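Local structure of glutamate--tRNA ligase (Methanothermobacter thermautotrophicus, 3AII) at residues 101-106 and 149-154; 115-120 and 153-158. The protein probably attaches glutamate to tRNA in two steps, activating it with ATP to glutamyl-adenylate and then transferring it to the acceptor end. One frame throughout, in Å; residues are numbered along the deposited sequence.

Interaction 1. Residues 101-106 and 149-154. With EDO (1,2-ethanediol), chain C.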
ATOM      1  N   PHE A 101     -12.949   5.915   6.243  1.00 11.09           N
ATOM      2  CA  PHE A 101     -11.958   5.436   5.283  1.00  9.86           C
ATOM      3  C   PHE A 101     -12.760   4.480   4.422  1.00 16.61           C
ATOM      4  O   PHE A 101     -13.380   3.559   4.952  1.00 14.66           O
ATOM      5  CB  PHE A 101     -10.813   4.682   5.975  1.00 15.31           C
ATOM      6  CG  PHE A 101      -9.911   3.950   5.019  1.00 17.53           C
ATOM      7  CD1 PHE A 101      -9.275   4.630   3.988  1.00 16.60           C
ATOM      8  CD2 PHE A 101      -9.714   2.587   5.135  1.00 15.08           C
ATOM      9  CE1 PHE A 101      -8.452   3.953   3.087  1.00 17.67           C
ATOM     10  CE2 PHE A 101      -8.905   1.896   4.247  1.00 14.70           C
ATOM     11  CZ  PHE A 101      -8.276   2.577   3.215  1.00 17.91           C
ATOM     12  N   ALA A 102     -12.785   4.713   3.114  1.00 15.22           N
ATOM     13  CA  ALA A 102     -13.773   4.032   2.257  1.00 14.81           C
ATOM     14  C   ALA A 102     -13.156   3.404   1.013  1.00 18.71           C
ATOM     15  O   ALA A 102     -13.337   3.913  -0.103  1.00 19.17           O
ATOM     16  CB  ALA A 102     -14.885   5.010   1.859  1.00 16.62           C
ATOM     17  N   PRO A 103     -12.447   2.279   1.187  1.00 15.82           N
ATOM     18  CA  PRO A 103     -11.789   1.624   0.054  1.00 16.11           C
ATOM     19  C   PRO A 103     -12.745   0.738  -0.725  1.00 16.24           C
ATOM     20  O   PRO A 103     -13.757   0.300  -0.174  1.00 18.56           O
ATOM     21  CB  PRO A 103     -10.727   0.750   0.733  1.00 15.71           C
ATOM     22  CG  PRO A 103     -11.357   0.378   2.058  1.00 15.67           C
ATOM     23  CD  PRO A 103     -12.208   1.576   2.462  1.00 13.41           C
ATOM     24  N   ASN A 104     -12.423   0.476  -1.988  1.00 19.13           N
ATOM     25  CA  ASN A 104     -13.123  -0.562  -2.748  1.00 20.67           C
ATOM     26  C   ASN A 104     -12.436  -1.898  -2.534  1.00 16.97           C
ATOM     27  O   ASN A 104     -11.222  -1.951  -2.332  1.00 24.67           O
ATOM     28  CB  ASN A 104     -13.113  -0.243  -4.241  1.00 26.79           C
ATOM     29  CG  ASN A 104     -13.584   1.156  -4.537  1.00 41.26           C
ATOM     30  OD1 ASN A 104     -14.745   1.492  -4.304  1.00 36.32           O
ATOM     31  ND2 ASN A 104     -12.684   1.986  -5.055  1.00 38.77           N
ATOM     32  N   PRO A 105     -13.194  -2.997  -2.599  1.00 18.90           N
ATOM     33  CA  PRO A 105     -12.544  -4.293  -2.387  1.00 21.74           C
ATOM     34  C   PRO A 105     -11.966  -4.904  -3.667  1.00 19.24           C
ATOM     35  O   PRO A 105     -12.207  -6.067  -3.947  1.00 22.68           O
ATOM     36  CB  PRO A 105     -13.689  -5.155  -1.864  1.00 23.53           C
ATOM     37  CG  PRO A 105     -14.887  -4.622  -2.591  1.00 25.11           C
ATOM     38  CD  PRO A 105     -14.657  -3.126  -2.765  1.00 20.77           C
ATOM     39  N   SER A 106     -11.209  -4.124  -4.424  1.00 16.95           N
ATOM     40  CA  SER A 106     -10.601  -4.614  -5.663  1.00 22.15           C
ATOM     41  C   SER A 106      -9.321  -5.419  -5.402  1.00 24.71           C
ATOM     42  O   SER A 106      -8.754  -6.036  -6.309  1.00 25.36           O
ATOM     43  CB  SER A 106     -10.315  -3.445  -6.597  1.00 28.83           C
ATOM     44  OG  SER A 106      -9.478  -2.496  -5.964  1.00 32.52           O
ATOM     45  N   ASP A 149     -11.557  -9.589   3.842  1.00 19.42           N
ATOM     46  CA  ASP A 149     -10.748  -9.918   5.013  1.00 21.26           C
ATOM     47  C   ASP A 149      -9.375  -9.254   4.987  1.00 21.10           C
ATOM     48  O   ASP A 149      -8.819  -8.934   6.041  1.00 20.16           O
ATOM     49  CB  ASP A 149     -10.595 -11.430   5.155  1.00 22.81           C
ATOM     50  CG  ASP A 149     -11.889 -12.111   5.573  1.00 39.78           C
ATOM     51  OD1 ASP A 149     -12.716 -11.471   6.263  1.00 35.83           O
ATOM     52  OD2 ASP A 149     -12.076 -13.290   5.207  1.00 42.44           O
ATOM     53  N   MET A 150      -8.828  -9.044   3.793  1.00 17.72           N
ATOM     54  CA  MET A 150      -7.473  -8.496   3.684  1.00 16.51           C
ATOM     55  C   MET A 150      -7.393  -7.038   4.132  1.00 18.64           C
ATOM     56  O   MET A 150      -6.433  -6.629   4.796  1.00 18.59           O
ATOM     57  CB  MET A 150      -6.909  -8.638   2.264  1.00 23.54           C
ATOM     58  CG  MET A 150      -6.628 -10.066   1.834  1.00 21.78           C
ATOM     59  SD  MET A 150      -5.787 -10.100   0.237  1.00 29.48           S
ATOM     60  CE  MET A 150      -6.905  -9.131  -0.769  1.00 45.43           C
ATOM     61  N   ILE A 151      -8.405  -6.258   3.771  1.00 17.44           N
ATOM     62  CA  ILE A 151      -8.402  -4.838   4.085  1.00 12.98           C
ATOM     63  C   ILE A 151      -8.340  -4.540   5.586  1.00 17.17           C
ATOM     64  O   ILE A 151      -7.516  -3.752   6.023  1.00 14.86           O
ATOM     65  CB  ILE A 151      -9.572  -4.117   3.381  1.00 16.35           C
ATOM     66  CG1 ILE A 151      -9.247  -3.986   1.885  1.00 17.77           C
ATOM     67  CG2 ILE A 151      -9.815  -2.743   4.012  1.00 17.62           C
ATOM     68  CD1 ILE A 151     -10.418  -3.493   1.033  1.00 18.70           C
ATOM     69  N   PRO A 152      -9.206  -5.168   6.387  1.00 15.74           N
ATOM     70  CA  PRO A 152      -9.065  -4.842   7.811  1.00 17.27           C
ATOM     71  C   PRO A 152      -7.737  -5.321   8.403  1.00 19.19           C
ATOM     72  O   PRO A 152      -7.181  -4.678   9.293  1.00 16.33           O
ATOM     73  CB  PRO A 152     -10.253  -5.565   8.465  1.00 19.61           C
ATOM     74  CG  PRO A 152     -10.873  -6.409   7.386  1.00 25.86           C
ATOM     75  CD  PRO A 152     -10.477  -5.844   6.081  1.00 19.80           C
ATOM     76  N   ALA A 153      -7.223  -6.438   7.912  1.00 15.17           N
ATOM     77  CA  ALA A 153      -5.926  -6.918   8.376  1.00 17.45           C
ATOM     78  C   ALA A 153      -4.822  -5.891   8.061  1.00 20.26           C
ATOM     79  O   ALA A 153      -3.925  -5.645   8.885  1.00 19.88           O
ATOM     80  CB  ALA A 153      -5.609  -8.277   7.748  1.00 16.73           C
ATOM     81  N   ASP A 154      -4.892  -5.291   6.870  1.00 16.71           N
ATOM     82  CA  ASP A 154      -3.912  -4.282   6.459  1.00 16.14           C
ATOM     83  C   ASP A 154      -4.012  -3.053   7.345  1.00 16.89           C
ATOM     84  O   ASP A 154      -2.995  -2.457   7.703  1.00 16.92           O
ATOM     85  CB  ASP A 154      -4.112  -3.858   4.999  1.00 17.66           C
ATOM     86  CG  ASP A 154      -3.753  -4.962   3.985  1.00 20.81           C
ATOM     87  OD1 ASP A 154      -3.238  -6.042   4.354  1.00 20.03           O
ATOM     88  OD2 ASP A 154      -4.027  -4.745   2.789  1.00 26.76           O
TER
HETATM   89  C1  EDO C 602      -0.314  -5.972   5.612  1.00 26.05           C
HETATM   90  O1  EDO C 602      -1.374  -6.841   6.059  1.00 24.87           O
HETATM   91  C2  EDO C 602       0.997  -6.421   6.246  1.00 25.53           C
HETATM   92  O2  EDO C 602       1.305  -7.751   5.806  1.00 25.74           O

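Interaction 2. Residues 115-120 and 153-158. With EDO (1,2-ethanediol), chain C.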
ATOM      1  N   ARG A 115      -2.260   6.435   2.942  1.00 18.76           N
ATOM      2  CA  ARG A 115      -2.378   7.858   3.228  1.00 21.38           C
ATOM      3  C   ARG A 115      -3.770   8.271   3.744  1.00 20.88           C
ATOM      4  O   ARG A 115      -3.875   8.926   4.781  1.00 22.47           O
ATOM      5  CB  ARG A 115      -2.006   8.678   1.994  1.00 33.09           C
ATOM      6  CG  ARG A 115      -1.873  10.145   2.285  1.00 32.11           C
ATOM      7  CD  ARG A 115      -1.351  10.918   1.090  1.00 38.60           C
ATOM      8  NE  ARG A 115      -1.327  12.346   1.380  1.00 48.83           N
ATOM      9  CZ  ARG A 115      -1.276  13.296   0.454  1.00 45.72           C
ATOM     10  NH1 ARG A 115      -1.243  12.966  -0.827  1.00 41.39           N
ATOM     11  NH2 ARG A 115      -1.260  14.573   0.812  1.00 43.45           N
ATOM     12  N   ALA A 116      -4.828   7.900   3.025  1.00 22.10           N
ATOM     13  CA  ALA A 116      -6.191   8.216   3.474  1.00 20.10           C
ATOM     14  C   ALA A 116      -6.484   7.585   4.828  1.00 16.70           C
ATOM     15  O   ALA A 116      -7.106   8.194   5.700  1.00 18.32           O
ATOM     16  CB  ALA A 116      -7.221   7.751   2.447  1.00 19.22           C
ATOM     17  N   ALA A 117      -6.039   6.349   5.002  1.00 21.11           N
ATOM     18  CA  ALA A 117      -6.308   5.630   6.246  1.00 16.24           C
ATOM     19  C   ALA A 117      -5.615   6.302   7.422  1.00 16.76           C
ATOM     20  O   ALA A 117      -6.219   6.550   8.467  1.00 20.44           O
ATOM     21  CB  ALA A 117      -5.858   4.189   6.122  1.00 16.12           C
ATOM     22  N   ILE A 118      -4.337   6.608   7.235  1.00 18.87           N
ATOM     23  CA  ILE A 118      -3.551   7.244   8.288  1.00 19.82           C
ATOM     24  C   ILE A 118      -4.088   8.634   8.641  1.00 14.87           C
ATOM     25  O   ILE A 118      -4.274   8.953   9.810  1.00 19.52           O
ATOM     26  CB  ILE A 118      -2.069   7.318   7.890  1.00 20.32           C
ATOM     27  CG1 ILE A 118      -1.458   5.912   7.899  1.00 24.12           C
ATOM     28  CG2 ILE A 118      -1.299   8.234   8.848  1.00 21.12           C
ATOM     29  CD1 ILE A 118      -0.257   5.773   7.027  1.00 29.74           C
ATOM     30  N   LEU A 119      -4.352   9.458   7.631  1.00 20.15           N
ATOM     31  CA  LEU A 119      -4.803  10.816   7.901  1.00 18.85           C
ATOM     32  C   LEU A 119      -6.141  10.813   8.635  1.00 18.52           C
ATOM     33  O   LEU A 119      -6.330  11.528   9.615  1.00 20.50           O
ATOM     34  CB  LEU A 119      -4.882  11.634   6.606  1.00 19.61           C
ATOM     35  CG  LEU A 119      -3.519  11.906   5.976  1.00 25.12           C
ATOM     36  CD1 LEU A 119      -3.668  12.562   4.610  1.00 33.47           C
ATOM     37  CD2 LEU A 119      -2.682  12.764   6.913  1.00 31.17           C
ATOM     38  N   ASN A 120      -7.071   9.990   8.172  1.00 17.98           N
ATOM     39  CA  ASN A 120      -8.368   9.938   8.819  1.00 17.30           C
ATOM     40  C   ASN A 120      -8.277   9.399  10.230  1.00 17.26           C
ATOM     41  O   ASN A 120      -8.954   9.883  11.144  1.00 20.57           O
ATOM     42  CB  ASN A 120      -9.350   9.132   7.975  1.00 18.54           C
ATOM     43  CG  ASN A 120      -9.905   9.942   6.838  1.00 19.74           C
ATOM     44  OD1 ASN A 120     -10.786  10.777   7.036  1.00 20.63           O
ATOM     45  ND2 ASN A 120      -9.385   9.721   5.640  1.00 20.74           N
ATOM     46  N   ALA A 153      -7.223  -6.438   7.912  1.00 15.17           N
ATOM     47  CA  ALA A 153      -5.926  -6.918   8.376  1.00 17.45           C
ATOM     48  C   ALA A 153      -4.822  -5.891   8.061  1.00 20.26           C
ATOM     49  O   ALA A 153      -3.925  -5.645   8.885  1.00 19.88           O
ATOM     50  CB  ALA A 153      -5.609  -8.277   7.748  1.00 16.73           C
ATOM     51  N   ASP A 154      -4.892  -5.291   6.870  1.00 16.71           N
ATOM     52  CA  ASP A 154      -3.912  -4.282   6.459  1.00 16.14           C
ATOM     53  C   ASP A 154      -4.012  -3.053   7.345  1.00 16.89           C
ATOM     54  O   ASP A 154      -2.995  -2.457   7.703  1.00 16.92           O
ATOM     55  CB  ASP A 154      -4.112  -3.858   4.999  1.00 17.66           C
ATOM     56  CG  ASP A 154      -3.753  -4.962   3.985  1.00 20.81           C
ATOM     57  OD1 ASP A 154      -3.238  -6.042   4.354  1.00 20.03           O
ATOM     58  OD2 ASP A 154      -4.027  -4.745   2.789  1.00 26.76           O
ATOM     59  N   LEU A 155      -5.240  -2.653   7.675  1.00 16.22           N
ATOM     60  CA  LEU A 155      -5.460  -1.519   8.570  1.00 14.43           C
ATOM     61  C   LEU A 155      -4.871  -1.781   9.955  1.00 17.34           C
ATOM     62  O   LEU A 155      -4.276  -0.894  10.564  1.00 18.10           O
ATOM     63  CB  LEU A 155      -6.952  -1.234   8.705  1.00 13.99           C
ATOM     64  CG  LEU A 155      -7.543  -0.542   7.488  1.00 14.96           C
ATOM     65  CD1 LEU A 155      -9.058  -0.387   7.633  1.00 16.48           C
ATOM     66  CD2 LEU A 155      -6.882   0.818   7.323  1.00 15.50           C
ATOM     67  N   GLU A 156      -5.073  -2.995  10.461  1.00 16.06           N
ATOM     68  CA  GLU A 156      -4.507  -3.378  11.751  1.00 20.84           C
ATOM     69  C   GLU A 156      -2.986  -3.262  11.684  1.00 20.60           C
ATOM     70  O   GLU A 156      -2.349  -2.735  12.594  1.00 18.37           O
ATOM     71  CB  GLU A 156      -4.931  -4.807  12.147  1.00 15.62           C
ATOM     72  CG  GLU A 156      -6.422  -4.956  12.519  1.00 17.31           C
ATOM     73  CD  GLU A 156      -6.855  -6.404  12.627  1.00 32.20           C
ATOM     74  OE1 GLU A 156      -6.093  -7.286  12.185  1.00 31.09           O
ATOM     75  OE2 GLU A 156      -7.960  -6.670  13.143  1.00 24.71           O
ATOM     76  N   TRP A 157      -2.404  -3.741  10.595  1.00 14.67           N
ATOM     77  CA  TRP A 157      -0.959  -3.652  10.419  1.00 17.71           C
ATOM     78  C   TRP A 157      -0.483  -2.207  10.509  1.00 20.72           C
ATOM     79  O   TRP A 157       0.551  -1.924  11.133  1.00 18.17           O
ATOM     80  CB  TRP A 157      -0.544  -4.278   9.089  1.00 17.42           C
ATOM     81  CG  TRP A 157       0.927  -4.180   8.813  1.00 20.07           C
ATOM     82  CD1 TRP A 157       1.913  -4.967   9.344  1.00 22.82           C
ATOM     83  CD2 TRP A 157       1.586  -3.246   7.944  1.00 19.92           C
ATOM     84  NE1 TRP A 157       3.139  -4.583   8.857  1.00 21.43           N
ATOM     85  CE2 TRP A 157       2.970  -3.530   8.000  1.00 22.10           C
ATOM     86  CE3 TRP A 157       1.145  -2.196   7.131  1.00 18.00           C
ATOM     87  CZ2 TRP A 157       3.916  -2.804   7.272  1.00 21.07           C
ATOM     88  CZ3 TRP A 157       2.084  -1.476   6.404  1.00 18.93           C
ATOM     89  CH2 TRP A 157       3.460  -1.788   6.480  1.00 18.47           C
ATOM     90  N   LEU A 158      -1.237  -1.293   9.897  1.00 18.18           N
ATOM     91  CA  LEU A 158      -0.891   0.126   9.922  1.00 19.59           C
ATOM     92  C   LEU A 158      -1.036   0.741  11.294  1.00 20.17           C
ATOM     93  O   LEU A 158      -0.547   1.841  11.527  1.00 25.73           O
ATOM     94  CB  LEU A 158      -1.758   0.931   8.950  1.00 15.98           C
ATOM     95  CG  LEU A 158      -1.432   0.794   7.481  1.00 19.62           C
ATOM     96  CD1 LEU A 158      -2.504   1.492   6.662  1.00 24.50           C
ATOM     97  CD2 LEU A 158      -0.040   1.398   7.213  1.00 18.36           C
TER
HETATM   98  C1  EDO C 602      -0.314  -5.972   5.612  1.00 26.05           C
HETATM   99  O1  EDO C 602      -1.374  -6.841   6.059  1.00 24.87           O
HETATM  100  C2  EDO C 602       0.997  -6.421   6.246  1.00 25.53           C
HETATM  101  O2  EDO C 602       1.305  -7.751   5.806  1.00 25.74           O

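Interaction 1. Residues 101-106 and 149-154
Ile-151 meets the loop 101-106 with both of its branches. CG2 lies anti to the backbone N and reaches CG of Pro-103 at 4.0 Å, the one apolar side-chain pair of the contact. The other arm is extended (chi2 171°), and its CD1, which also stays close to CG of Pro-103, stands 3.8 Å from O of Asn-104 and 4.1 Å from CA of Pro-105. CD of Pro-103 rests 3.7 Å above the ring plane of Phe-101, offset toward the rim. Pro-105 centres an inverse gamma turn, closed by a weak bond from N of Ser-106 to O of Asn-104.

Further along the helix, Asp-154 OD1 accepts a 2.6 Å hydrogen bond from O1 of a 1,2-ethanediol, probably left from crystallisation, and forms a salt bridge with Arg-356; OD2 takes the N-H of Leu-109. Pro-103 to Ser-106 belong to the predicted 'HIGH' region, the ATP-binding signature of class I synthetases. With no hydrogen bond between the two segments, the loop's fit against helix 147-158 rests on van der Waals contact with a single isoleucine, while Asp-154 binds the signature further along.

Interaction 2. Residues 115-120 and 153-158
The indole of Trp-157 has C2 of the 1,2-ethanediol over one face, 3.4 Å above the ring plane and offset toward the rim. CG of Trp-157 is anti to the backbone N (chi1 178°); the diol lies between this ring and the carboxylate of Asp-154. The tryptophan side chain also touches Leu-355, Ala-359 and Pro-365 of neighbouring helices. A second flat group, the amide of Asn-120, turns back on its own helix: ND2 gives a 2.7 Å bond to O of Ala-116, with an N-H...O angle of 160° and the acceptor near the amide plane. That oxygen also receives the backbone N of Asn-120, from the opposite face of its carbonyl plane, and ND2 bonds to O of Leu-291 as well.

Between the helices the meeting is aliphatic. CB of Ala-117 lies 3.7 Å from CD2 of Leu-155 and 4.3 Å from CD1 of Leu-158, so one methyl faces both leucines, a helical turn apart. Leu-155 puts CD1 in the extended position, and it is the other methyl, CD2, that turns to Ala-117. CD1 of Ile-118 comes within 4.4 Å of CD2 of Leu-158. The short axes run 10.9 Å apart at closest approach and cross at -56°. The contact packs helices 111-126 and 147-158 of the class I (HUP clan) catalytic domain together, with Phe-101 of strand 98-101 also touching Ala-117 and Leu-155.

Four buried residues and no hydrogen bond across the interface imply that dispersion and exclusion of water hold this pair, whereas several polar groups of these segments find partners on their own helix or outside: NH1 and NH2 of Arg-115 reach backbone oxygens, of Gly-321 and Gly-376, and O of Leu-158 accepts from Arg-369.

How the interactions relate
From the N terminus, strand 98-101 runs into the loop 101-106, and the chain then forms helix 111-126, strand 130-135 and helix 147-158. Interaction 1 closes the wider span, with 42 residues between its segments; interaction 2, with 32, begins later. Both end on helix 147-158, where they share Ala-153 and Asp-154, and the two closures cross rather than nest, the second starting inside the first and ending four residues past it. Their centres are 9 Å apart. Phe-101 joins them: its CE2 is 3.8 Å from CD2 of Leu-155, and its CD1 is 3.8 Å from N of Ala-117. Together they pack strand end, signature loop and both helices of the catalytic domain.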